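Local coordinates for protein transcobalamin-1 (Homo sapiens, PDB 4KKI) that binds vitamin B12 (cobalamin) with femtomolar affinity, protecting it from stomach acid during its transport, at residues K37-T42 against A288-A293; L149-L154 against T196-S201; L156-Y161 against N204-A209; S230-N235 against N261-Q266; S360-A365 against L426-S431. One frame throughout, in Å; residues are numbered along the deposited sequence.

Interaction 1 of 5, residues K37-T42 against A288-A293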
# COMPACT_ATOMS: atom_id res chain seq x y z
N LYS A 37 6.84 -11.33 -15.88
CA LYS A 37 6.97 -10.34 -16.96
C LYS A 37 5.87 -9.27 -17.01
O LYS A 37 6.19 -8.09 -17.21
CB LYS A 37 7.11 -11.03 -18.32
CG LYS A 37 8.33 -10.60 -19.14
CD LYS A 37 8.32 -9.10 -19.41
CE LYS A 37 9.46 -8.68 -20.33
NZ LYS A 37 9.31 -9.21 -21.71
N PRO A 38 4.59 -9.66 -16.85
CA PRO A 38 3.55 -8.61 -16.88
C PRO A 38 3.77 -7.54 -15.81
O PRO A 38 3.49 -6.37 -16.06
CB PRO A 38 2.27 -9.40 -16.58
CG PRO A 38 2.54 -10.75 -17.14
CD PRO A 38 3.99 -11.00 -16.81
N LEU A 39 4.28 -7.94 -14.65
CA LEU A 39 4.59 -6.99 -13.60
C LEU A 39 5.68 -6.04 -14.07
O LEU A 39 5.58 -4.83 -13.89
CB LEU A 39 5.06 -7.71 -12.33
CG LEU A 39 4.11 -8.73 -11.69
CD1 LEU A 39 4.71 -9.25 -10.40
CD2 LEU A 39 2.75 -8.12 -11.46
N LEU A 40 6.71 -6.61 -14.69
CA LEU A 40 7.83 -5.84 -15.20
C LEU A 40 7.34 -4.87 -16.27
O LEU A 40 7.65 -3.68 -16.23
CB LEU A 40 8.92 -6.76 -15.76
CG LEU A 40 9.49 -7.81 -14.80
CD1 LEU A 40 10.48 -8.74 -15.50
CD2 LEU A 40 10.13 -7.15 -13.59
N ASN A 41 6.57 -5.38 -17.22
CA ASN A 41 6.01 -4.56 -18.29
C ASN A 41 5.19 -3.39 -17.76
O ASN A 41 5.41 -2.25 -18.15
CB ASN A 41 5.17 -5.40 -19.25
CG ASN A 41 6.01 -6.40 -20.02
OD1 ASN A 41 7.20 -6.18 -20.26
ND2 ASN A 41 5.39 -7.50 -20.43
N THR A 42 4.26 -3.69 -16.86
CA THR A 42 3.42 -2.67 -16.22
C THR A 42 4.24 -1.53 -15.61
O THR A 42 3.94 -0.35 -15.83
CB THR A 42 2.52 -3.30 -15.13
OG1 THR A 42 1.53 -4.13 -15.75
CG2 THR A 42 1.83 -2.22 -14.32
N ALA A 288 4.06 -3.11 -8.14
CA ALA A 288 5.21 -2.81 -7.29
C ALA A 288 5.12 -3.47 -5.92
O ALA A 288 6.11 -3.98 -5.40
CB ALA A 288 5.38 -1.30 -7.14
N GLN A 289 3.93 -3.47 -5.33
CA GLN A 289 3.77 -3.99 -3.97
C GLN A 289 3.82 -5.51 -3.89
O GLN A 289 4.20 -6.07 -2.86
CB GLN A 289 2.49 -3.46 -3.33
CG GLN A 289 2.52 -1.97 -3.07
CD GLN A 289 1.29 -1.49 -2.33
OE1 GLN A 289 1.32 -0.44 -1.68
NE2 GLN A 289 0.20 -2.24 -2.43
N VAL A 290 3.45 -6.18 -4.98
CA VAL A 290 3.38 -7.64 -4.97
C VAL A 290 4.71 -8.30 -5.33
O VAL A 290 5.00 -9.41 -4.88
CB VAL A 290 2.25 -8.17 -5.90
CG1 VAL A 290 2.66 -8.07 -7.37
CG2 VAL A 290 1.89 -9.60 -5.54
N LEU A 291 5.53 -7.60 -6.11
CA LEU A 291 6.76 -8.17 -6.66
C LEU A 291 7.80 -8.74 -5.66
O LEU A 291 8.27 -9.86 -5.86
CB LEU A 291 7.43 -7.19 -7.63
CG LEU A 291 8.74 -7.66 -8.26
CD1 LEU A 291 8.50 -8.88 -9.14
CD2 LEU A 291 9.41 -6.53 -9.05
N PRO A 292 8.17 -7.97 -4.61
CA PRO A 292 9.24 -8.46 -3.73
C PRO A 292 8.99 -9.84 -3.13
O PRO A 292 9.88 -10.70 -3.16
CB PRO A 292 9.28 -7.40 -2.62
CG PRO A 292 8.80 -6.16 -3.28
CD PRO A 292 7.73 -6.62 -4.23
N ALA A 293 7.78 -10.06 -2.60
CA ALA A 293 7.43 -11.33 -1.98
C ALA A 293 7.53 -12.49 -2.96
O ALA A 293 7.96 -13.58 -2.59
CB ALA A 293 6.04 -11.25 -1.37

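Interaction 2 of 5, residues L149-L154 against T196-S201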
# COMPACT_ATOMS: atom_id res chain seq x y z
N LEU A 149 5.10 2.46 7.84
CA LEU A 149 6.15 2.82 6.91
C LEU A 149 7.16 3.74 7.58
O LEU A 149 8.37 3.61 7.38
CB LEU A 149 5.57 3.50 5.66
CG LEU A 149 4.94 2.61 4.59
CD1 LEU A 149 4.27 3.46 3.51
CD2 LEU A 149 6.00 1.72 3.97
N ASP A 150 6.67 4.66 8.41
CA ASP A 150 7.53 5.61 9.11
C ASP A 150 8.48 4.91 10.07
O ASP A 150 9.69 5.13 10.02
CB ASP A 150 6.69 6.63 9.88
CG ASP A 150 5.84 7.49 8.97
OD1 ASP A 150 6.21 7.66 7.79
OD2 ASP A 150 4.79 7.99 9.43
N VAL A 151 7.93 4.07 10.93
CA VAL A 151 8.73 3.32 11.89
C VAL A 151 9.73 2.41 11.18
O VAL A 151 10.89 2.32 11.58
CB VAL A 151 7.84 2.49 12.84
CG1 VAL A 151 8.70 1.64 13.77
CG2 VAL A 151 6.92 3.40 13.64
N LEU A 152 9.27 1.76 10.11
CA LEU A 152 10.12 0.86 9.34
C LEU A 152 11.34 1.58 8.79
O LEU A 152 12.47 1.11 8.94
CB LEU A 152 9.32 0.21 8.21
CG LEU A 152 10.08 -0.71 7.25
CD1 LEU A 152 10.74 -1.86 8.00
CD2 LEU A 152 9.14 -1.24 6.16
N ALA A 153 11.11 2.72 8.15
CA ALA A 153 12.18 3.51 7.55
C ALA A 153 13.15 4.06 8.59
O ALA A 153 14.36 3.98 8.42
CB ALA A 153 11.60 4.63 6.71
N LEU A 154 12.60 4.61 9.67
CA LEU A 154 13.42 5.14 10.76
C LEU A 154 14.25 4.05 11.42
O LEU A 154 15.39 4.28 11.82
CB LEU A 154 12.54 5.83 11.81
CG LEU A 154 11.85 7.12 11.37
CD1 LEU A 154 10.87 7.59 12.43
CD2 LEU A 154 12.88 8.20 11.08
N THR A 196 8.77 -5.86 13.43
CA THR A 196 9.81 -6.87 13.32
C THR A 196 11.19 -6.23 13.21
O THR A 196 12.18 -6.74 13.73
CB THR A 196 9.57 -7.80 12.12
OG1 THR A 196 8.26 -8.37 12.22
CG2 THR A 196 10.59 -8.92 12.09
N CYS A 197 11.24 -5.09 12.52
CA CYS A 197 12.49 -4.34 12.40
C CYS A 197 12.95 -3.85 13.77
O CYS A 197 14.13 -3.94 14.10
CB CYS A 197 12.33 -3.17 11.43
SG CYS A 197 13.84 -2.17 11.25
N VAL A 198 12.01 -3.31 14.55
CA VAL A 198 12.31 -2.83 15.89
C VAL A 198 12.81 -3.98 16.77
O VAL A 198 13.73 -3.81 17.57
CB VAL A 198 11.09 -2.17 16.55
CG1 VAL A 198 11.44 -1.65 17.93
CG2 VAL A 198 10.56 -1.05 15.67
N LYS A 199 12.19 -5.15 16.61
CA LYS A 199 12.61 -6.35 17.32
C LYS A 199 14.07 -6.69 17.03
O LYS A 199 14.86 -6.89 17.95
CB LYS A 199 11.70 -7.53 16.97
CG LYS A 199 10.34 -7.49 17.66
CD LYS A 199 9.27 -8.22 16.85
CE LYS A 199 9.62 -9.68 16.62
NZ LYS A 199 8.58 -10.39 15.81
N LYS A 200 14.42 -6.75 15.75
CA LYS A 200 15.78 -7.06 15.35
C LYS A 200 16.74 -5.99 15.85
O LYS A 200 17.84 -6.29 16.31
CB LYS A 200 15.89 -7.19 13.83
CG LYS A 200 14.94 -8.22 13.23
CD LYS A 200 14.98 -8.21 11.72
CE LYS A 200 16.12 -9.05 11.19
NZ LYS A 200 15.96 -10.47 11.59
N SER A 201 16.30 -4.74 15.78
CA SER A 201 17.09 -3.61 16.24
C SER A 201 17.35 -3.68 17.74
O SER A 201 18.42 -3.30 18.21
CB SER A 201 16.40 -2.30 15.87
OG SER A 201 17.14 -1.18 16.33

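Interaction 3 of 5, residues L156-Y161 against N204-A209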
# COMPACT_ATOMS: atom_id res chain seq x y z
N LEU A 156 15.20 1.03 9.94
CA LEU A 156 16.19 0.51 9.00
C LEU A 156 17.38 1.45 8.78
O LEU A 156 18.47 1.00 8.42
CB LEU A 156 15.53 0.22 7.65
CG LEU A 156 14.63 -1.02 7.57
CD1 LEU A 156 13.89 -1.05 6.24
CD2 LEU A 156 15.46 -2.27 7.75
N PHE A 157 17.17 2.74 9.00
CA PHE A 157 18.21 3.73 8.72
C PHE A 157 18.69 4.46 9.97
O PHE A 157 19.21 5.58 9.89
CB PHE A 157 17.75 4.70 7.63
CG PHE A 157 17.53 4.05 6.30
CD1 PHE A 157 16.32 3.45 6.01
CD2 PHE A 157 18.53 4.02 5.35
CE1 PHE A 157 16.11 2.83 4.79
CE2 PHE A 157 18.33 3.41 4.13
CZ PHE A 157 17.12 2.81 3.85
N ASN A 158 18.51 3.82 11.12
CA ASN A 158 19.01 4.33 12.39
C ASN A 158 18.53 5.74 12.73
O ASN A 158 19.29 6.55 13.26
CB ASN A 158 20.54 4.28 12.43
CG ASN A 158 21.08 2.87 12.33
OD1 ASN A 158 21.73 2.51 11.35
ND2 ASN A 158 20.81 2.06 13.35
N GLY A 159 17.28 6.03 12.40
CA GLY A 159 16.68 7.30 12.74
C GLY A 159 16.24 7.30 14.19
O GLY A 159 16.14 6.24 14.81
N ASN A 160 15.99 8.48 14.74
CA ASN A 160 15.58 8.59 16.13
C ASN A 160 14.07 8.46 16.30
O ASN A 160 13.31 9.28 15.79
CB ASN A 160 16.09 9.90 16.74
CG ASN A 160 16.11 9.88 18.26
OD1 ASN A 160 15.16 9.43 18.90
ND2 ASN A 160 17.21 10.35 18.84
N TYR A 161 13.65 7.42 17.01
CA TYR A 161 12.24 7.19 17.29
C TYR A 161 12.08 6.57 18.67
O TYR A 161 12.97 5.86 19.14
CB TYR A 161 11.61 6.29 16.22
CG TYR A 161 12.22 4.90 16.16
CD1 TYR A 161 13.37 4.67 15.42
CD2 TYR A 161 11.63 3.83 16.82
CE1 TYR A 161 13.93 3.41 15.35
CE2 TYR A 161 12.18 2.56 16.76
CZ TYR A 161 13.34 2.36 16.02
OH TYR A 161 13.90 1.11 15.95
N ASN A 204 19.80 -6.62 18.42
CA ASN A 204 21.11 -6.09 18.08
C ASN A 204 21.49 -4.96 19.04
O ASN A 204 20.86 -4.79 20.08
CB ASN A 204 21.14 -5.58 16.64
CG ASN A 204 20.83 -6.67 15.63
OD1 ASN A 204 21.00 -7.86 15.90
ND2 ASN A 204 20.36 -6.27 14.45
N GLY A 205 22.50 -4.18 18.68
CA GLY A 205 22.93 -3.08 19.53
C GLY A 205 22.47 -1.73 19.03
O GLY A 205 22.91 -0.69 19.52
N GLN A 206 21.57 -1.73 18.05
CA GLN A 206 21.14 -0.50 17.40
C GLN A 206 20.31 0.42 18.29
O GLN A 206 20.53 1.63 18.31
CB GLN A 206 20.35 -0.81 16.12
CG GLN A 206 21.20 -0.86 14.86
CD GLN A 206 22.11 -2.07 14.81
OE1 GLN A 206 21.72 -3.13 14.32
NE2 GLN A 206 23.33 -1.92 15.31
N ILE A 207 19.37 -0.15 19.03
CA ILE A 207 18.42 0.67 19.79
C ILE A 207 18.20 0.16 21.22
O ILE A 207 18.00 -1.04 21.44
CB ILE A 207 17.07 0.77 19.05
CG1 ILE A 207 17.18 1.74 17.88
CG2 ILE A 207 15.96 1.22 19.99
CD1 ILE A 207 17.58 3.14 18.29
N LYS A 208 18.25 1.08 22.18
CA LYS A 208 17.94 0.75 23.57
C LYS A 208 16.48 1.07 23.88
O LYS A 208 15.89 1.95 23.26
CB LYS A 208 18.86 1.53 24.51
CG LYS A 208 20.34 1.27 24.29
CD LYS A 208 21.20 2.12 25.21
CE LYS A 208 22.68 1.89 24.98
NZ LYS A 208 23.52 2.75 25.85
N ALA A 209 15.92 0.36 24.85
CA ALA A 209 14.53 0.58 25.25
C ALA A 209 14.28 0.10 26.67
O ALA A 209 15.11 -0.60 27.25
CB ALA A 209 13.59 -0.13 24.29

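Interaction 4 of 5, residues S230-N235 against N261-Q266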
# COMPACT_ATOMS: atom_id res chain seq x y z
N SER A 230 -6.30 -14.80 9.60
CA SER A 230 -7.75 -14.93 9.70
C SER A 230 -8.45 -14.39 8.46
O SER A 230 -9.63 -14.65 8.25
CB SER A 230 -8.27 -14.20 10.94
OG SER A 230 -7.80 -14.81 12.13
N GLU A 231 -7.72 -13.62 7.66
CA GLU A 231 -8.28 -13.04 6.45
C GLU A 231 -7.85 -13.83 5.22
O GLU A 231 -8.06 -13.38 4.09
CB GLU A 231 -7.87 -11.58 6.31
CG GLU A 231 -8.25 -10.69 7.48
CD GLU A 231 -9.75 -10.46 7.60
OE1 GLU A 231 -10.47 -10.67 6.61
OE2 GLU A 231 -10.20 -10.07 8.70
N LYS A 232 -7.25 -14.99 5.43
CA LYS A 232 -6.83 -15.85 4.33
C LYS A 232 -8.05 -16.49 3.67
O LYS A 232 -8.86 -17.14 4.33
CB LYS A 232 -5.86 -16.93 4.81
CG LYS A 232 -5.32 -17.83 3.70
CD LYS A 232 -4.20 -18.73 4.21
CE LYS A 232 -4.71 -19.81 5.15
NZ LYS A 232 -5.56 -20.81 4.43
N LYS A 233 -8.17 -16.29 2.36
CA LYS A 233 -9.28 -16.87 1.61
C LYS A 233 -8.99 -18.32 1.28
O LYS A 233 -7.89 -18.82 1.52
CB LYS A 233 -9.56 -16.06 0.34
CG LYS A 233 -10.60 -14.96 0.51
CD LYS A 233 -10.21 -13.97 1.59
CE LYS A 233 -11.31 -12.95 1.84
NZ LYS A 233 -10.95 -11.99 2.92
N GLU A 234 -9.99 -19.00 0.72
CA GLU A 234 -9.89 -20.42 0.40
C GLU A 234 -8.85 -20.68 -0.69
O GLU A 234 -8.20 -21.72 -0.71
CB GLU A 234 -11.26 -20.96 -0.03
CG GLU A 234 -11.34 -22.47 -0.09
CD GLU A 234 -12.73 -22.97 -0.44
OE1 GLU A 234 -13.50 -22.20 -1.07
OE2 GLU A 234 -13.07 -24.11 -0.08
N ASN A 235 -8.70 -19.71 -1.60
CA ASN A 235 -7.77 -19.84 -2.72
C ASN A 235 -6.33 -19.45 -2.38
O ASN A 235 -5.46 -19.48 -3.25
CB ASN A 235 -8.27 -19.04 -3.92
CG ASN A 235 -8.47 -17.57 -3.61
OD1 ASN A 235 -8.10 -17.09 -2.53
ND2 ASN A 235 -9.04 -16.84 -4.55
N ASN A 261 1.00 -25.70 8.83
CA ASN A 261 -0.38 -25.99 8.45
C ASN A 261 -1.33 -24.83 8.69
O ASN A 261 -2.55 -24.97 8.53
CB ASN A 261 -0.87 -27.27 9.15
CG ASN A 261 -0.56 -27.28 10.64
OD1 ASN A 261 -0.56 -26.24 11.29
ND2 ASN A 261 -0.28 -28.46 11.17
N ASP A 262 -0.79 -23.68 9.07
CA ASP A 262 -1.58 -22.47 9.19
C ASP A 262 -1.58 -21.71 7.87
O ASP A 262 -2.47 -20.89 7.61
CB ASP A 262 -1.04 -21.57 10.31
CG ASP A 262 -1.22 -22.18 11.69
OD1 ASP A 262 -2.16 -22.98 11.88
OD2 ASP A 262 -0.42 -21.85 12.59
N TRP A 263 -0.59 -22.00 7.03
CA TRP A 263 -0.45 -21.31 5.76
C TRP A 263 0.33 -22.13 4.74
O TRP A 263 1.43 -22.60 5.02
CB TRP A 263 0.25 -19.96 5.96
CG TRP A 263 0.42 -19.18 4.69
CD1 TRP A 263 -0.50 -19.03 3.69
CD2 TRP A 263 1.58 -18.45 4.29
NE1 TRP A 263 0.02 -18.25 2.69
CE2 TRP A 263 1.30 -17.88 3.03
CE3 TRP A 263 2.84 -18.22 4.86
CZ2 TRP A 263 2.22 -17.09 2.34
CZ3 TRP A 263 3.75 -17.44 4.18
CH2 TRP A 263 3.44 -16.89 2.93
N ASN A 264 -0.24 -22.29 3.56
CA ASN A 264 0.46 -22.90 2.44
C ASN A 264 0.95 -21.80 1.52
O ASN A 264 0.19 -21.27 0.71
CB ASN A 264 -0.48 -23.85 1.69
CG ASN A 264 0.24 -24.70 0.65
OD1 ASN A 264 1.32 -24.35 0.18
ND2 ASN A 264 -0.36 -25.82 0.28
N CYS A 265 2.23 -21.45 1.65
CA CYS A 265 2.81 -20.35 0.88
C CYS A 265 2.75 -20.62 -0.62
O CYS A 265 2.55 -19.70 -1.41
CB CYS A 265 4.26 -20.10 1.31
SG CYS A 265 5.07 -18.73 0.43
N GLN A 266 2.93 -21.88 -1.00
CA GLN A 266 2.95 -22.24 -2.41
C GLN A 266 1.59 -22.01 -3.07
O GLN A 266 1.51 -21.53 -4.20
CB GLN A 266 3.39 -23.69 -2.59
CG GLN A 266 3.75 -24.05 -4.02
CD GLN A 266 4.93 -23.25 -4.54
OE1 GLN A 266 4.88 -22.69 -5.64
NE2 GLN A 266 6.00 -23.20 -3.76
O HOH W 1 -4.73 -23.40 6.31

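Interaction 5 of 5, residues S360-A365 against L426-S431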
# COMPACT_ATOMS: atom_id res chain seq x y z
N SER A 360 -16.74 5.68 -15.42
CA SER A 360 -17.55 6.05 -16.58
C SER A 360 -19.03 6.10 -16.19
O SER A 360 -19.77 6.97 -16.66
CB SER A 360 -17.33 5.07 -17.73
OG SER A 360 -15.97 5.06 -18.14
N VAL A 361 -19.44 5.17 -15.34
CA VAL A 361 -20.81 5.15 -14.82
C VAL A 361 -21.10 6.43 -14.05
O VAL A 361 -22.15 7.06 -14.26
CB VAL A 361 -21.03 3.93 -13.91
CG1 VAL A 361 -22.35 4.05 -13.16
CG2 VAL A 361 -20.98 2.64 -14.72
N MET A 362 -20.18 6.81 -13.18
CA MET A 362 -20.33 8.02 -12.37
C MET A 362 -20.45 9.26 -13.25
O MET A 362 -21.26 10.14 -12.97
CB MET A 362 -19.14 8.17 -11.42
CG MET A 362 -19.00 7.03 -10.42
SD MET A 362 -17.63 7.28 -9.26
CE MET A 362 -18.12 8.83 -8.50
N GLU A 363 -19.65 9.32 -14.31
CA GLU A 363 -19.64 10.47 -15.20
C GLU A 363 -20.93 10.59 -16.01
O GLU A 363 -21.39 11.70 -16.28
CB GLU A 363 -18.42 10.41 -16.13
CG GLU A 363 -17.10 10.60 -15.41
CD GLU A 363 -15.90 10.50 -16.33
OE1 GLU A 363 -16.06 9.97 -17.45
OE2 GLU A 363 -14.80 10.94 -15.94
N LYS A 364 -21.50 9.46 -16.40
CA LYS A 364 -22.78 9.46 -17.11
C LYS A 364 -23.89 9.96 -16.20
O LYS A 364 -24.75 10.73 -16.62
CB LYS A 364 -23.12 8.07 -17.65
CG LYS A 364 -22.72 7.86 -19.10
CD LYS A 364 -23.38 8.89 -20.01
CE LYS A 364 -24.90 8.78 -19.95
NZ LYS A 364 -25.57 9.87 -20.72
N ALA A 365 -23.87 9.51 -14.94
CA ALA A 365 -24.86 9.93 -13.97
C ALA A 365 -24.72 11.42 -13.67
O ALA A 365 -25.72 12.12 -13.46
CB ALA A 365 -24.74 9.12 -12.69
N LEU A 426 -24.22 -1.16 -8.60
CA LEU A 426 -23.10 -0.29 -8.26
C LEU A 426 -23.53 0.77 -7.25
O LEU A 426 -24.60 1.35 -7.37
CB LEU A 426 -22.56 0.38 -9.51
CG LEU A 426 -22.16 -0.57 -10.64
CD1 LEU A 426 -21.63 0.22 -11.82
CD2 LEU A 426 -21.14 -1.57 -10.15
N GLU A 427 -22.67 1.02 -6.27
CA GLU A 427 -23.01 1.97 -5.22
C GLU A 427 -21.79 2.73 -4.72
O GLU A 427 -20.73 2.14 -4.50
CB GLU A 427 -23.69 1.25 -4.06
CG GLU A 427 -24.06 2.15 -2.89
CD GLU A 427 -24.72 1.39 -1.76
OE1 GLU A 427 -25.10 0.22 -1.98
OE2 GLU A 427 -24.85 1.95 -0.66
N VAL A 428 -21.94 4.03 -4.54
CA VAL A 428 -20.94 4.83 -3.86
C VAL A 428 -21.53 5.28 -2.52
O VAL A 428 -22.52 6.00 -2.48
CB VAL A 428 -20.52 6.06 -4.67
CG1 VAL A 428 -19.33 6.73 -4.02
CG2 VAL A 428 -20.18 5.65 -6.10
N ARG A 429 -20.91 4.83 -1.43
CA ARG A 429 -21.50 4.97 -0.10
C ARG A 429 -20.66 5.85 0.84
O ARG A 429 -19.45 5.69 0.94
CB ARG A 429 -21.69 3.59 0.52
CG ARG A 429 -22.20 3.58 1.95
CD ARG A 429 -22.32 2.15 2.47
NE ARG A 429 -23.14 1.32 1.60
CZ ARG A 429 -23.35 0.02 1.77
NH1 ARG A 429 -22.79 -0.62 2.79
NH2 ARG A 429 -24.11 -0.66 0.92
N TRP A 430 -21.33 6.78 1.51
CA TRP A 430 -20.70 7.61 2.53
C TRP A 430 -20.45 6.76 3.78
O TRP A 430 -21.40 6.30 4.41
CB TRP A 430 -21.59 8.80 2.85
CG TRP A 430 -21.03 9.73 3.88
CD1 TRP A 430 -21.47 9.89 5.16
CD2 TRP A 430 -19.94 10.64 3.71
NE1 TRP A 430 -20.71 10.84 5.80
CE2 TRP A 430 -19.76 11.31 4.93
CE3 TRP A 430 -19.08 10.94 2.64
CZ2 TRP A 430 -18.77 12.28 5.12
CZ3 TRP A 430 -18.10 11.90 2.83
CH2 TRP A 430 -17.95 12.55 4.06
N SER A 431 -19.18 6.57 4.14
CA SER A 431 -18.84 5.61 5.19
C SER A 431 -17.82 6.14 6.20
O SER A 431 -17.14 7.13 5.96
CB SER A 431 -18.33 4.31 4.58
OG SER A 431 -19.24 3.82 3.60

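Interaction 1 of 5, residues K37-T42 against A288-A293
Leu39 leads with its CD1 methyl, which meets both Val290 and Leu291, and those three side chains make the contact between the two helices. Its CD1 lies 3.8 Å from Val290 CG1 and 4.0 Å from Leu291 CD1. Its other branch, CD2, also leans on the valine, 4.1 Å from Val290 CG1, so the isopropyl fork of Leu39 straddles one methyl. Leu39 and Val290 cross at about a right angle, whereas Leu39 meets Leu291 on a slant. Val290 holds CG1 between its own backbone N and carbonyl carbon (chi1 76°), and this is the methyl that faces the leucine. Branched aliphatic residues suit the spot, since their methyls fill a buried site without needing polar partners.

In helix 37-45, Pro38 fits the first turn, where no N-H is needed for bonding to a preceding turn. Its carbonyl has two donors, Thr42 N and Thr42 OG1, which arrive from opposite faces of the carbonyl plane; the hydroxyl bond from Thr42 OG1 to Pro38 O is 3.0 Å. In the other helix Pro292 has no N-H to offer, and the helix kinks there; Ser60 OG instead bonds the carbonyl of Ala288.

Gln289, on the same turn as Val290, bonds cyanocobalamin through NE2, so the contact lies behind this part of the vitamin site, the side chain of Val290 being about 9 Å from the ligand. Helix 37-45 thus packs on helix 284-294, with Phe281 touching both Leu39 and Val290, helix 55-63 packed against Leu291 and Pro292, and helix 244-252 against Gln289, Pro292 and Ala293.

Interaction 2 of 5, residues L149-L154 against T196-S201
Val151 and Leu152 meet Val198 and Cys197 without a flat group on either side, so the two helices have no ring face or edge to stack and pack by rounded methyls and one methylene. Aromatic rings come from beyond the pair: Phe170 touches Val151 and Phe299 touches Leu152.

Two separate touches make the contact. Val151 CG1 lies 3.8 Å from Val198 CG2, the two valines meeting at a slant through one methyl each. Beside them, Leu152 CD1 rests 4.0 Å from Cys197 CB. Leu152 gets there because its CG is anti to the backbone N (chi1 177°), which swings the end of the chain nearer to the second helix than its start suggests. Cys197 aims its CB at the first helix, and the backbones are close here, with Leu152 CA 6.5 Å from Cys197 CA. A small cysteine suits such a narrow gap.

Cys197 SG forms a disulfide with Cys155, one residue beyond the 149-154 segment, so a covalent link joins helix 144-156 to helix 185-203 beside the Leu152-Cys197 touch. These are neighbouring helices of the alpha6-alpha6 barrel. With four buried apolar groups and no polar bond between the segments, the contact depends on shape and exclusion of water; the disulfide adds a fixed tether that such packing alone lacks, as is common in secreted proteins.

Interaction 3 of 5, residues L156-Y161 against N204-A209
Asn158 and Gln206 bring two loops nearest each other, with Asn158 CA 7.3 Å from Gln206 CA, each loop leaving the end of a helix. Phe157 is the first residue to depart from helical angles after helix 144-156, and Asn158 then takes a left-handed conformation (phi 56°), which asparagine tolerates better than most residues. Gly159 N comes back to Leu154 O in a probable hydrogen bond; with the left-handed residue just before it, this is consistent with a Schellman motif closing the helix. The other loop leaves helix 185-203 at Asn204 and runs on extended from Ile207.

Asn158 ND2 sits 3.3 Å from Gln206 CG, an approach of an amide nitrogen to a methylene. The two amide planes stand 88° apart. Gln206 bends at its second torsion (chi2 71°), and its amide turns back to its own loop, where Asn204 ND2 gives a weak hydrogen bond of 3.4 Å to Gln206 OE1.

Both loops lie at one end of the helical barrel, where consecutive helices turn into each other, just beyond the disulfide of Cys155 and Cys197. Polar amides suit this exposed end of the barrel, and the apolar touch lies deeper. Tyr161, whose CG sits between the backbone N and the carbonyl carbon, extends its ring so that Tyr161 OH comes 3.9 Å from Ile207 CG1, with Tyr161 CZ at 4.3 Å from the same carbon. The isoleucine approaches the ring obliquely. Ile207 also packs on Ser201 of helix 185-203 and on Thr163 at the start of helix 163-169.

Interaction 4 of 5, residues S230-N235 against N261-Q266
Lys232 meets the other segment by its aliphatic chain, and van der Waals packing comes first. Lys232 CD lies 3.7 Å from Trp263 CD1, approaching the indole obliquely, while Lys232 CE passes 3.5 Å from Asp262 O. The chain starts with CG anti to the backbone N (chi1 -177°) and bends twice near its end. Within its own segment, one face of the Trp263 indole has Cys265 CA 3.5 Å above its plane, displaced toward the ring's margin.

Polar links are thin. A weakly bound water, 3.3 Å from Lys232 NZ and 3.5 Å from Asn261 O, spans the segments. Trp263 NE1 finds its partner in Thr268 OG1, and Asp262 OD2 accepts from Asn259 N. Asn264 is the N-cap of helix 265-277: its OD1 takes a weak bond from Gln266 N.

The covalent link is the disulfide of Cys265 to Cys26, which ties this helix start to the N-terminal end of the chain. Lysine suits the place because its methylenes can pack against a tryptophan while its amine reaches water. With an oblique hydrocarbon touch and a weak water bridge, the contact is probably adaptable, firmer fixing probably coming from the buried indole and the disulfide.

Interaction 5 of 5, residues S360-A365 against L426-S431
Val361 and Met362, on one turn of a helix, lie over a strand, with Val361 CA 8.8 Å from Leu426 CA and Met362 CA 9.1 Å from Val428 CA. Val361 sets both methyls about one branch of the leucine: Leu426 CD1 is 3.8 Å from Val361 CG2 and 4.1 Å from Val361 CG1, the two side chains crossing on a slant. Met362 begins turned aside, but with CG anti to the carbonyl carbon (chi1 -62°) and the chain extended at its second torsion, Met362 SD is carried to 4.4 Å from Val428 CG2, a looser touch. Methionine suits this wider gap because it is long and pliable.

This is a helix packed against a sheet in the C-terminal beta domain. Leu426 and Val428 face the helix, and Glu427 and Arg429 belong to the other side of the strand. There Arg429 grips Glu427 side-on, with Arg429 NE 2.9 Å from Glu427 OE2 and Arg429 NH2 3.2 Å from Glu427 OE1. Both oxygens lie in or near the guanidinium plane but are met from above the carboxylate plane.

Met362 also packs on Ile386, and Val428 on Leu404, both residues of the cobalamin site. The chemistry thus divides by strand face: an apolar layer backs residues that meet the vitamin, while on the other face the buried carboxylate of Glu427 is satisfied by two arginines, Arg429 and Arg341 of strand 333-341.

In the fold
Interactions 1, 2 and 5 are buried and apolar, while interactions 3 and 4 join partly exposed loops and mix methylenes with amides, a lysine and water. Interactions 2 and 3 hold the same two helices, 144-156 and 185-203: the first packs their bodies and the second their outgoing loops, with the centres about 8 Å apart and Ser201 touching both Gln206 and Ile207. Interactions 2, 3 and 4 all fall inside the long chain loop closed by interaction 1. Interaction 5 stands apart in the beta domain, its centre about 30 Å from that of interaction 1; cobalamin lies between the two domains, bonded by Gln289 on one side and near Val428 on the other.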